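Side-chain contacts in 433aa long hypothetical phosphoribosylglycinamide formyl transferase (Pyrococcus horikoshii, PDB 2DWC), which is of unknown function but belongs to the ATP-grasp family, joining a Rossmann-like N-terminal domain and a PurT-type C-terminal domain to a nucleotide-binding ATP-grasp core: residues E126-V129 with K133-T136; E210-A215 with H297-V302; V216-E221 with V226-K231; Y260-R265 with V278-K283. All coordinates share one frame; numbering follows the deposited sequence.

Interaction 1: residues E126-V129 with K133-T136; sequences ETLV and KVPT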
# COMPACT_ATOMS: atom_id res chain seq x y z
N GLU B 126 -2.65 -20.83 31.10
CA GLU B 126 -3.37 -22.09 31.30
C GLU B 126 -3.95 -22.62 30.00
O GLU B 126 -4.05 -23.83 29.79
CB GLU B 126 -4.47 -21.90 32.36
CG GLU B 126 -3.90 -21.61 33.76
CD GLU B 126 -2.79 -22.60 34.16
OE1 GLU B 126 -1.63 -22.18 34.33
OE2 GLU B 126 -3.10 -23.80 34.27
N THR B 127 -4.34 -21.71 29.10
CA THR B 127 -4.86 -22.15 27.81
C THR B 127 -3.75 -22.85 27.03
O THR B 127 -3.97 -23.90 26.42
CB THR B 127 -5.43 -20.94 27.00
OG1 THR B 127 -6.54 -20.38 27.72
CG2 THR B 127 -5.91 -21.37 25.61
N LEU B 128 -2.55 -22.26 27.04
CA LEU B 128 -1.43 -22.88 26.33
C LEU B 128 -1.04 -24.23 26.92
O LEU B 128 -0.76 -25.17 26.19
CB LEU B 128 -0.19 -21.99 26.36
CG LEU B 128 -0.01 -20.99 25.19
CD1 LEU B 128 -1.31 -20.28 24.90
CD2 LEU B 128 1.10 -20.00 25.54
N VAL B 129 -0.99 -24.30 28.25
CA VAL B 129 -0.57 -25.54 28.89
C VAL B 129 -1.65 -26.62 28.92
O VAL B 129 -1.40 -27.74 28.51
CB VAL B 129 -0.09 -25.26 30.36
CG1 VAL B 129 0.33 -26.59 31.03
CG2 VAL B 129 1.07 -24.27 30.35
N LYS B 133 -1.69 -27.51 24.87
CA LYS B 133 -0.68 -28.50 25.25
C LYS B 133 0.62 -28.29 24.52
O LYS B 133 1.08 -29.15 23.76
CB LYS B 133 -1.22 -29.91 25.00
CG LYS B 133 -2.44 -30.21 25.82
CD LYS B 133 -2.97 -31.60 25.49
CE LYS B 133 -4.20 -31.95 26.31
NZ LYS B 133 -4.67 -33.34 25.99
N VAL B 134 1.20 -27.11 24.71
CA VAL B 134 2.45 -26.77 24.07
C VAL B 134 3.45 -26.43 25.14
O VAL B 134 3.10 -26.03 26.23
CB VAL B 134 2.30 -25.54 23.11
CG1 VAL B 134 1.40 -25.90 21.94
CG2 VAL B 134 1.76 -24.36 23.87
N PRO B 135 4.74 -26.60 24.83
CA PRO B 135 5.78 -26.29 25.81
C PRO B 135 5.88 -24.81 26.14
O PRO B 135 5.71 -23.96 25.26
CB PRO B 135 7.06 -26.85 25.17
CG PRO B 135 6.79 -26.76 23.71
CD PRO B 135 5.31 -27.05 23.54
N THR B 136 6.14 -24.51 27.40
CA THR B 136 6.30 -23.12 27.83
C THR B 136 7.32 -23.12 28.95
O THR B 136 7.73 -24.19 29.41
CB THR B 136 5.02 -22.53 28.46
OG1 THR B 136 4.81 -23.13 29.74
CG2 THR B 136 3.80 -22.78 27.58

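Interaction 2: residues E210-A215 with H297-V302; sequences EVTELA and HDTGMV. With ADP (adenosine-5'-diphosphate), chain H.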
# COMPACT_ATOMS: atom_id res chain seq x y z
N GLU B 210 13.76 -14.55 19.64
CA GLU B 210 12.31 -14.64 19.87
C GLU B 210 11.70 -14.51 18.49
O GLU B 210 12.21 -13.74 17.66
CB GLU B 210 11.81 -13.47 20.70
CG GLU B 210 12.58 -13.15 21.93
CD GLU B 210 11.94 -12.00 22.68
OE1 GLU B 210 12.70 -11.15 23.18
OE2 GLU B 210 10.69 -11.96 22.78
N VAL B 211 10.61 -15.22 18.24
CA VAL B 211 9.97 -15.15 16.93
C VAL B 211 8.46 -14.95 17.07
O VAL B 211 7.85 -15.32 18.06
CB VAL B 211 10.19 -16.43 16.11
CG1 VAL B 211 11.69 -16.65 15.82
CG2 VAL B 211 9.62 -17.61 16.87
N THR B 212 7.88 -14.32 16.06
CA THR B 212 6.43 -14.13 16.05
C THR B 212 5.97 -14.95 14.87
O THR B 212 6.48 -14.75 13.75
CB THR B 212 6.04 -12.67 15.71
OG1 THR B 212 6.58 -11.76 16.68
CG2 THR B 212 4.52 -12.55 15.72
N GLU B 213 5.09 -15.94 15.09
CA GLU B 213 4.55 -16.69 13.98
C GLU B 213 3.17 -16.09 13.68
O GLU B 213 2.25 -16.15 14.54
CB GLU B 213 4.41 -18.19 14.32
CG GLU B 213 3.81 -19.00 13.18
CD GLU B 213 4.54 -18.81 11.85
OE1 GLU B 213 5.78 -18.72 11.88
OE2 GLU B 213 3.88 -18.78 10.77
N LEU B 214 3.02 -15.54 12.47
CA LEU B 214 1.78 -14.87 12.08
C LEU B 214 0.76 -15.80 11.46
O LEU B 214 0.33 -15.61 10.32
CB LEU B 214 2.14 -13.73 11.11
CG LEU B 214 3.02 -12.65 11.77
CD1 LEU B 214 3.66 -11.77 10.66
CD2 LEU B 214 2.17 -11.81 12.76
N ALA B 215 0.36 -16.83 12.22
CA ALA B 215 -0.62 -17.81 11.72
C ALA B 215 -1.96 -17.13 11.40
O ALA B 215 -2.45 -16.30 12.17
CB ALA B 215 -0.84 -18.89 12.78
N HIS B 297 0.35 -7.81 14.77
CA HIS B 297 1.27 -7.42 15.81
C HIS B 297 2.35 -6.51 15.21
O HIS B 297 2.71 -6.67 14.03
CB HIS B 297 1.91 -8.71 16.36
CG HIS B 297 2.70 -8.52 17.61
ND1 HIS B 297 2.13 -8.07 18.78
CD2 HIS B 297 4.01 -8.73 17.88
CE1 HIS B 297 3.06 -8.02 19.72
NE2 HIS B 297 4.21 -8.41 19.20
N ASP B 298 2.91 -5.61 16.01
CA ASP B 298 3.89 -4.71 15.46
C ASP B 298 5.10 -5.33 14.77
O ASP B 298 5.54 -4.82 13.74
CB ASP B 298 4.32 -3.65 16.51
CG ASP B 298 4.77 -4.25 17.83
OD1 ASP B 298 4.85 -3.47 18.82
OD2 ASP B 298 5.05 -5.47 17.91
N THR B 299 5.60 -6.45 15.28
CA THR B 299 6.78 -7.08 14.67
C THR B 299 6.46 -7.50 13.24
O THR B 299 7.35 -7.54 12.39
CB THR B 299 7.21 -8.31 15.48
OG1 THR B 299 6.14 -9.25 15.48
CG2 THR B 299 7.54 -7.88 16.95
N GLY B 300 5.18 -7.75 13.00
CA GLY B 300 4.72 -8.14 11.68
C GLY B 300 4.75 -7.04 10.64
O GLY B 300 4.46 -7.31 9.48
N MET B 301 5.10 -5.81 11.02
CA MET B 301 5.18 -4.75 10.00
C MET B 301 6.22 -5.08 8.95
O MET B 301 6.17 -4.58 7.85
CB MET B 301 5.44 -3.36 10.62
CG MET B 301 4.14 -2.73 11.19
SD MET B 301 4.44 -1.02 11.73
CE MET B 301 5.09 -1.26 13.38
N VAL B 302 7.17 -5.95 9.29
CA VAL B 302 8.15 -6.35 8.26
C VAL B 302 7.46 -6.91 6.99
O VAL B 302 7.96 -6.75 5.86
CB VAL B 302 9.14 -7.38 8.83
CG1 VAL B 302 8.43 -8.68 9.22
CG2 VAL B 302 10.23 -7.67 7.76
PB ADP H . 4.92 -8.33 27.29
O1B ADP H . 3.83 -8.32 26.29
O2B ADP H . 6.33 -7.60 27.03
O3B ADP H . 4.64 -8.60 28.85
PA ADP H . 6.41 -10.56 28.10
O1A ADP H . 6.43 -9.87 29.41
O2A ADP H . 5.80 -12.04 28.23
O3A ADP H . 5.50 -9.80 27.01
O5' ADP H . 7.88 -10.71 27.48
C5' ADP H . 8.68 -9.54 27.23
C4' ADP H . 10.13 -9.98 27.00
O4' ADP H . 10.77 -10.37 28.22
C3' ADP H . 10.15 -11.23 26.13
O3' ADP H . 10.00 -10.84 24.76
C2' ADP H . 11.59 -11.65 26.41
O2' ADP H . 12.48 -10.72 25.79
C1' ADP H . 11.63 -11.49 27.93
N9 ADP H . 11.07 -12.68 28.61
C8 ADP H . 9.82 -12.82 29.04
N7 ADP H . 9.68 -14.01 29.62
C5 ADP H . 10.86 -14.63 29.56
C6 ADP H . 11.33 -15.87 29.98
N6 ADP H . 10.53 -16.70 30.64
N1 ADP H . 12.61 -16.19 29.74
C2 ADP H . 13.42 -15.36 29.12
N3 ADP H . 13.01 -14.17 28.71
C4 ADP H . 11.74 -13.78 28.92

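Interaction 3: residues V216-E221 with V226-K231; sequences VRHFDE and VTTFPK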
# COMPACT_ATOMS: atom_id res chain seq x y z
N VAL B 216 -2.53 -17.44 10.25
CA VAL B 216 -3.84 -16.85 9.91
C VAL B 216 -4.89 -17.91 9.65
O VAL B 216 -4.68 -18.82 8.84
CB VAL B 216 -3.71 -15.85 8.68
CG1 VAL B 216 -3.13 -16.55 7.43
CG2 VAL B 216 -5.09 -15.26 8.32
N ARG B 217 -6.02 -17.79 10.37
CA ARG B 217 -7.16 -18.69 10.21
C ARG B 217 -8.09 -18.06 9.20
O ARG B 217 -8.48 -16.92 9.34
CB ARG B 217 -7.89 -18.87 11.55
CG ARG B 217 -7.13 -19.86 12.50
CD ARG B 217 -7.74 -19.97 13.89
NE ARG B 217 -9.16 -20.32 13.77
CZ ARG B 217 -9.62 -21.56 13.70
NH1 ARG B 217 -8.78 -22.60 13.76
NH2 ARG B 217 -10.92 -21.77 13.61
N HIS B 218 -8.50 -18.81 8.18
CA HIS B 218 -9.35 -18.21 7.14
C HIS B 218 -10.05 -19.35 6.40
O HIS B 218 -9.70 -20.51 6.60
CB HIS B 218 -8.44 -17.44 6.15
CG HIS B 218 -7.43 -18.33 5.46
ND1 HIS B 218 -7.66 -18.91 4.22
CD2 HIS B 218 -6.19 -18.73 5.83
CE1 HIS B 218 -6.60 -19.61 3.86
NE2 HIS B 218 -5.69 -19.51 4.82
N PHE B 219 -11.02 -19.00 5.56
CA PHE B 219 -11.74 -20.00 4.77
C PHE B 219 -10.92 -20.42 3.57
O PHE B 219 -10.20 -19.61 2.96
CB PHE B 219 -13.05 -19.44 4.21
CG PHE B 219 -14.14 -19.28 5.25
CD1 PHE B 219 -14.64 -20.40 5.94
CD2 PHE B 219 -14.61 -18.01 5.59
CE1 PHE B 219 -15.58 -20.25 6.96
CE2 PHE B 219 -15.56 -17.85 6.62
CZ PHE B 219 -16.05 -18.99 7.31
N ASP B 220 -11.00 -21.70 3.24
CA ASP B 220 -10.36 -22.20 2.03
C ASP B 220 -11.43 -22.17 0.96
O ASP B 220 -12.59 -21.82 1.20
CB ASP B 220 -9.79 -23.63 2.21
CG ASP B 220 -10.86 -24.70 2.52
OD1 ASP B 220 -12.07 -24.51 2.26
OD2 ASP B 220 -10.46 -25.78 3.01
N GLU B 221 -11.04 -22.53 -0.27
CA GLU B 221 -11.98 -22.47 -1.36
C GLU B 221 -13.22 -23.34 -1.19
O GLU B 221 -14.25 -23.07 -1.81
CB GLU B 221 -11.24 -22.83 -2.67
CG GLU B 221 -11.79 -22.15 -3.88
CD GLU B 221 -10.95 -22.40 -5.14
OE1 GLU B 221 -9.80 -22.87 -5.01
OE2 GLU B 221 -11.46 -22.12 -6.24
N VAL B 226 -9.16 -23.09 7.41
CA VAL B 226 -7.79 -23.63 7.45
C VAL B 226 -6.86 -22.61 8.10
O VAL B 226 -7.25 -21.45 8.33
CB VAL B 226 -7.26 -23.96 6.02
CG1 VAL B 226 -8.10 -25.03 5.40
CG2 VAL B 226 -7.28 -22.73 5.14
N THR B 227 -5.63 -23.02 8.41
CA THR B 227 -4.68 -22.11 9.02
C THR B 227 -3.42 -22.10 8.14
O THR B 227 -2.90 -23.16 7.77
CB THR B 227 -4.32 -22.60 10.45
OG1 THR B 227 -5.53 -22.86 11.17
CG2 THR B 227 -3.46 -21.54 11.18
N THR B 228 -2.94 -20.90 7.82
CA THR B 228 -1.79 -20.73 6.92
C THR B 228 -0.68 -20.06 7.66
O THR B 228 -0.89 -19.16 8.48
CB THR B 228 -2.24 -19.95 5.66
OG1 THR B 228 -3.24 -20.72 5.03
CG2 THR B 228 -1.09 -19.70 4.67
N PHE B 229 0.55 -20.51 7.37
CA PHE B 229 1.71 -20.05 8.09
C PHE B 229 2.79 -19.32 7.35
O PHE B 229 3.51 -19.93 6.51
CB PHE B 229 2.38 -21.26 8.77
CG PHE B 229 1.48 -21.96 9.76
CD1 PHE B 229 0.58 -22.95 9.34
CD2 PHE B 229 1.48 -21.57 11.08
CE1 PHE B 229 -0.30 -23.53 10.24
CE2 PHE B 229 0.60 -22.14 12.01
CZ PHE B 229 -0.30 -23.13 11.57
N PRO B 230 2.95 -18.01 7.64
CA PRO B 230 4.02 -17.24 6.99
C PRO B 230 5.36 -17.69 7.62
O PRO B 230 5.38 -18.38 8.66
CB PRO B 230 3.75 -15.78 7.42
CG PRO B 230 2.25 -15.76 7.67
CD PRO B 230 1.98 -17.14 8.33
N LYS B 231 6.47 -17.27 7.03
CA LYS B 231 7.75 -17.62 7.64
C LYS B 231 7.85 -16.91 9.01
O LYS B 231 7.34 -15.79 9.19
CB LYS B 231 8.90 -17.15 6.73
CG LYS B 231 9.08 -18.00 5.52
CD LYS B 231 9.86 -19.27 5.98
CE LYS B 231 10.26 -20.14 4.84
NZ LYS B 231 11.18 -21.22 5.37
O HOH W 1 -6.01 -22.84 13.80

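Interaction 4: residues Y260-R265 with V278-K283; sequences YRIAKR and VEMFVK. With ADP (adenosine-5'-diphosphate), chain H.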
# COMPACT_ATOMS: atom_id res chain seq x y z
N TYR B 260 5.65 -23.88 13.64
CA TYR B 260 4.34 -24.06 12.99
C TYR B 260 3.47 -25.01 13.81
O TYR B 260 2.29 -24.78 13.98
CB TYR B 260 4.47 -24.65 11.58
CG TYR B 260 5.30 -23.81 10.61
CD1 TYR B 260 6.02 -24.41 9.57
CD2 TYR B 260 5.38 -22.42 10.75
CE1 TYR B 260 6.80 -23.64 8.71
CE2 TYR B 260 6.17 -21.64 9.89
CZ TYR B 260 6.87 -22.24 8.88
OH TYR B 260 7.69 -21.47 8.08
N ARG B 261 4.05 -26.10 14.33
CA ARG B 261 3.25 -27.04 15.10
C ARG B 261 2.65 -26.40 16.36
O ARG B 261 1.46 -26.61 16.68
CB ARG B 261 4.15 -28.25 15.50
CG ARG B 261 3.38 -29.41 16.17
CD ARG B 261 4.35 -30.47 16.76
NE ARG B 261 5.02 -30.02 17.99
CZ ARG B 261 4.43 -29.91 19.18
NH1 ARG B 261 3.14 -30.20 19.32
NH2 ARG B 261 5.14 -29.52 20.23
N ILE B 262 3.47 -25.65 17.09
CA ILE B 262 3.03 -24.99 18.33
C ILE B 262 1.98 -23.92 18.01
O ILE B 262 0.93 -23.83 18.67
CB ILE B 262 4.24 -24.38 19.06
CG1 ILE B 262 5.03 -25.52 19.74
CG2 ILE B 262 3.80 -23.36 20.12
CD1 ILE B 262 6.35 -25.15 20.22
N ALA B 263 2.27 -23.11 16.99
CA ALA B 263 1.29 -22.07 16.60
C ALA B 263 -0.06 -22.73 16.23
O ALA B 263 -1.12 -22.26 16.64
CB ALA B 263 1.85 -21.23 15.36
N LYS B 264 -0.03 -23.82 15.47
CA LYS B 264 -1.29 -24.47 15.08
C LYS B 264 -2.11 -24.95 16.28
O LYS B 264 -3.34 -24.80 16.30
CB LYS B 264 -0.99 -25.66 14.14
CG LYS B 264 -2.23 -26.46 13.68
CD LYS B 264 -3.11 -25.69 12.74
CE LYS B 264 -3.98 -26.62 11.87
NZ LYS B 264 -4.93 -27.46 12.67
N ARG B 265 -1.43 -25.53 17.26
CA ARG B 265 -2.12 -26.03 18.46
C ARG B 265 -2.77 -24.86 19.20
O ARG B 265 -3.88 -24.98 19.70
CB ARG B 265 -1.14 -26.74 19.39
CG ARG B 265 -0.88 -28.21 19.00
CD ARG B 265 0.10 -28.82 19.98
NE ARG B 265 0.21 -30.26 19.88
CZ ARG B 265 -0.80 -31.10 20.12
NH1 ARG B 265 -2.00 -30.64 20.46
NH2 ARG B 265 -0.58 -32.41 20.03
N VAL B 278 1.72 -15.25 17.29
CA VAL B 278 2.13 -16.19 18.35
C VAL B 278 3.61 -15.99 18.66
O VAL B 278 4.47 -16.20 17.80
CB VAL B 278 1.88 -17.65 17.88
CG1 VAL B 278 2.17 -18.60 19.05
CG2 VAL B 278 0.43 -17.78 17.36
N GLU B 279 3.91 -15.64 19.92
CA GLU B 279 5.26 -15.34 20.35
C GLU B 279 5.93 -16.59 20.90
O GLU B 279 5.35 -17.26 21.72
CB GLU B 279 5.22 -14.27 21.43
CG GLU B 279 4.78 -12.87 20.94
CD GLU B 279 5.69 -12.38 19.83
OE1 GLU B 279 6.93 -12.54 19.95
OE2 GLU B 279 5.16 -11.82 18.84
N MET B 280 7.15 -16.88 20.44
CA MET B 280 7.88 -18.05 20.90
C MET B 280 9.36 -17.77 21.11
O MET B 280 9.91 -16.83 20.52
CB MET B 280 7.76 -19.16 19.86
CG MET B 280 6.33 -19.67 19.70
SD MET B 280 6.21 -20.92 18.44
CE MET B 280 4.66 -20.63 17.69
N PHE B 281 10.01 -18.57 21.96
CA PHE B 281 11.45 -18.43 22.18
C PHE B 281 12.09 -19.64 21.48
O PHE B 281 11.55 -20.75 21.54
CB PHE B 281 11.79 -18.50 23.70
CG PHE B 281 11.09 -17.46 24.54
CD1 PHE B 281 10.95 -16.15 24.09
CD2 PHE B 281 10.64 -17.78 25.82
CE1 PHE B 281 10.38 -15.16 24.90
CE2 PHE B 281 10.07 -16.81 26.65
CZ PHE B 281 9.95 -15.49 26.19
N VAL B 282 13.24 -19.43 20.84
CA VAL B 282 13.91 -20.52 20.14
C VAL B 282 15.37 -20.64 20.59
O VAL B 282 16.09 -19.65 20.66
CB VAL B 282 13.92 -20.30 18.60
CG1 VAL B 282 14.66 -21.48 17.90
CG2 VAL B 282 12.49 -20.20 18.07
N LYS B 283 15.79 -21.87 20.88
CA LYS B 283 17.19 -22.10 21.26
C LYS B 283 17.53 -23.40 20.53
O LYS B 283 17.10 -24.48 20.93
CB LYS B 283 17.32 -22.29 22.78
CG LYS B 283 18.73 -22.00 23.29
CD LYS B 283 19.13 -22.94 24.39
CE LYS B 283 20.59 -22.72 24.77
NZ LYS B 283 21.13 -23.96 25.40
PB ADP H . 4.92 -8.33 27.29
O1B ADP H . 3.83 -8.32 26.29
O2B ADP H . 6.33 -7.60 27.03
O3B ADP H . 4.64 -8.60 28.85
PA ADP H . 6.41 -10.56 28.10
O1A ADP H . 6.43 -9.87 29.41
O2A ADP H . 5.80 -12.04 28.23
O3A ADP H . 5.50 -9.80 27.01
O5' ADP H . 7.88 -10.71 27.48
C5' ADP H . 8.68 -9.54 27.23
C4' ADP H . 10.13 -9.98 27.00
O4' ADP H . 10.77 -10.37 28.22
C3' ADP H . 10.15 -11.23 26.13
O3' ADP H . 10.00 -10.84 24.76
C2' ADP H . 11.59 -11.65 26.41
O2' ADP H . 12.48 -10.72 25.79
C1' ADP H . 11.63 -11.49 27.93
N9 ADP H . 11.07 -12.68 28.61
C8 ADP H . 9.82 -12.82 29.04
N7 ADP H . 9.68 -14.01 29.62
C5 ADP H . 10.86 -14.63 29.56
C6 ADP H . 11.33 -15.87 29.98
N6 ADP H . 10.53 -16.70 30.64
N1 ADP H . 12.61 -16.19 29.74
C2 ADP H . 13.42 -15.36 29.12
N3 ADP H . 13.01 -14.17 28.71
C4 ADP H . 11.74 -13.78 28.92

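Interaction 1: residues E126-V129 with K133-T136
The flat group of this contact is the peptide carbonyl of Leu128, whose oxygen is approached by two backbone N-H groups from 133-136. Val134 N lies 3.1 Å from Leu128 O, with its N-H directed fairly straight at the oxygen and N tilted 25° from the carbonyl plane; Lys133 N is closer to the same oxygen, at 2.8 Å, but its N-H points badly and the bond is weak. Beside the same oxygen, Val134 CG2 packs 4.0 Å from Leu128 CB; chi1 of -66° sets Val134 CG1 anti to the carbonyl carbon and leaves CG2 between it and the backbone N. This branched, buried valine suits a place shared with Ile262 of helix 253-270. One residue on, Val129 and Thr136 meet at about a right angle, Val129 CG2 lying 4.0 Å from Thr136 OG1. Lys133 takes a positive phi of 60°, and its CA-H makes a C-H...O contact with Val129 O; its long extended chain runs outward, as fits an exposed position. Such a turn, with a left-handed residue just after the last helical one, is characteristic of a helix C-terminus, here the end of helix 121-132 in the ATP-grasp domain.

Interaction 2: residues E210-A215 with H297-V302
Thr212 and Thr299 meet hydroxyl to hydroxyl, and the side chain of Thr212 can be followed outward from the strand. Its CB lies 3.4 Å from Thr299 OG1. From there the branches part: CG2 passes 3.7 Å from the same Thr299 OG1, while OG1, placed anti to the carbonyl carbon (chi1 of Thr212 -60°), accepts a hydrogen bond of 2.8 Å from Thr299 OG1. Thr212 OG1 is also hydrogen-bonded to Glu279 OE2 on the adjoining strand, so a buried hydroxyl is held by two partners, and a small residue with both a methyl and a polar branch suits the place. Thr299 can reach inward because its own OG1 lies between its backbone N and carbonyl carbon. The same OG1 sits at the edge of the His297 ring, in its plane, while Asp298 OD2 lies over one face of that ring, displaced toward the rim.

Two residues along, Leu214, the centre of an inverse gamma turn, brings CD1 to 3.9 Å from Gly300 CA; with no side chain on Gly300, the leucine methyl lies directly against the backbone of the 3-10 segment 298-301. At the other end of 210-215, Glu210 turns its carboxylate to the ribose of the bound ADP: OE1 accepts from ADP O2' at 2.7 Å, and OE2 takes a very short hydrogen bond from ADP O3', whose exact length is doubtful. A carboxylate gripping both ribose hydroxyls from strand 209-219 is a feature of the nucleotide site of this ATP-grasp fold.

Interaction 3: residues V216-E221 with V226-K231
His218 is flanked by two residues of 226-231 that meet it in different ways. Val226 CG2 stands over one face of the imidazole, 3.8 Å from the ring centroid and 27° off its normal, in a CH-pi contact. Thr228 OG1 comes instead to the ring edge, where it forms a nearly straight hydrogen bond of 2.7 Å with His218 NE2; Arg335 NH1 also bonds this hydroxyl. The ring can reach its neighbours because CG sits between the backbone N and the carbonyl carbon (chi1 of His218 61°), and ND1 donates to Phe219 O. Histidine suits the place, offering a flat face to the valine methyl and a nitrogen to each polar partner. Val216 and Thr228 lie side by side and point the same way, whereas Asp220 stands at about a right angle to Val226, with OD2 3.4 Å from Val226 CG1 and OD1 accepting from Glu224 N. On the other face, Arg217 and Thr227 form the non-hydrogen-bonded pair; one water accepts from Arg217 NH1 and is hydrogen-bonded to Thr227 OG1, while Arg217 NE goes to Gly272 O. Backbone bonds in both directions couple Val216 with Thr228 and His218 with Val226, the ladder of an antiparallel beta hairpin, formed by strands 209-219 and 225-238.

Interaction 4: residues Y260-R265 with V278-K283
Helix segment 260-265 runs across strand segment 278-283 with their N-to-C directions 140° apart and their axes 9.4 Å from each other at the nearest point, a gap that one long side chain, Met280, largely spans. Its CG is anti to the carbonyl carbon and the chain stays extended to SD, then bends at chi3 (-144°), which carries the end methyl onto the helix. Met280 CE lies 3.7 Å from Ala263 CB and 3.5 Å from Ala263 N, so it rests against the backbone of the helix as much as on a side chain. Ile262 slides past the methionine in the opposite direction, with CG2 3.8 Å from Met280 SD and equally far from CE. Beyond them Val278 CG2 stands 4.2 Å from Ala263 CB. The small alanine lets the strand come near, and the flexible thioether fits alongside the branched isoleucine.

Glu279 and Phe281, which take no part in the packing, serve other partners: Glu279 OE1 bonds His235 NE2, and Phe281 brings its ring obliquely to the adenine of ADP, with CZ 3.6 Å from ADP C5, while also stacking with Phe207. No hydrogen bond joins the two segments, so the helix is held to this part of the sheet by close apolar packing, which depends on complementary shape rather than on directed bonds.

Interactions 2 and 4 are buried, whereas interactions 1 and 3 lie farther from the chain centre and are only partly buried. Interactions 2, 3 and 4 share one sheet: 2 and 3 both use strand 209-219, and its neighbour 274-283 carries interaction 4, with Phe229 of interaction 3 packing on Ala263 of the helix. Interaction 1 comes earlier in the chain and touches interaction 4: Val134 rests on Ile262 and Arg265, and Pro135 on Ile262. Chemistry follows place: backbone bonds dominate at the helix end and in the hairpin, a hydroxyl pair joins loop to strand in interaction 2, and interaction 4 is wholly apolar. Interactions 2 and 4 each contribute a residue to the ADP pocket.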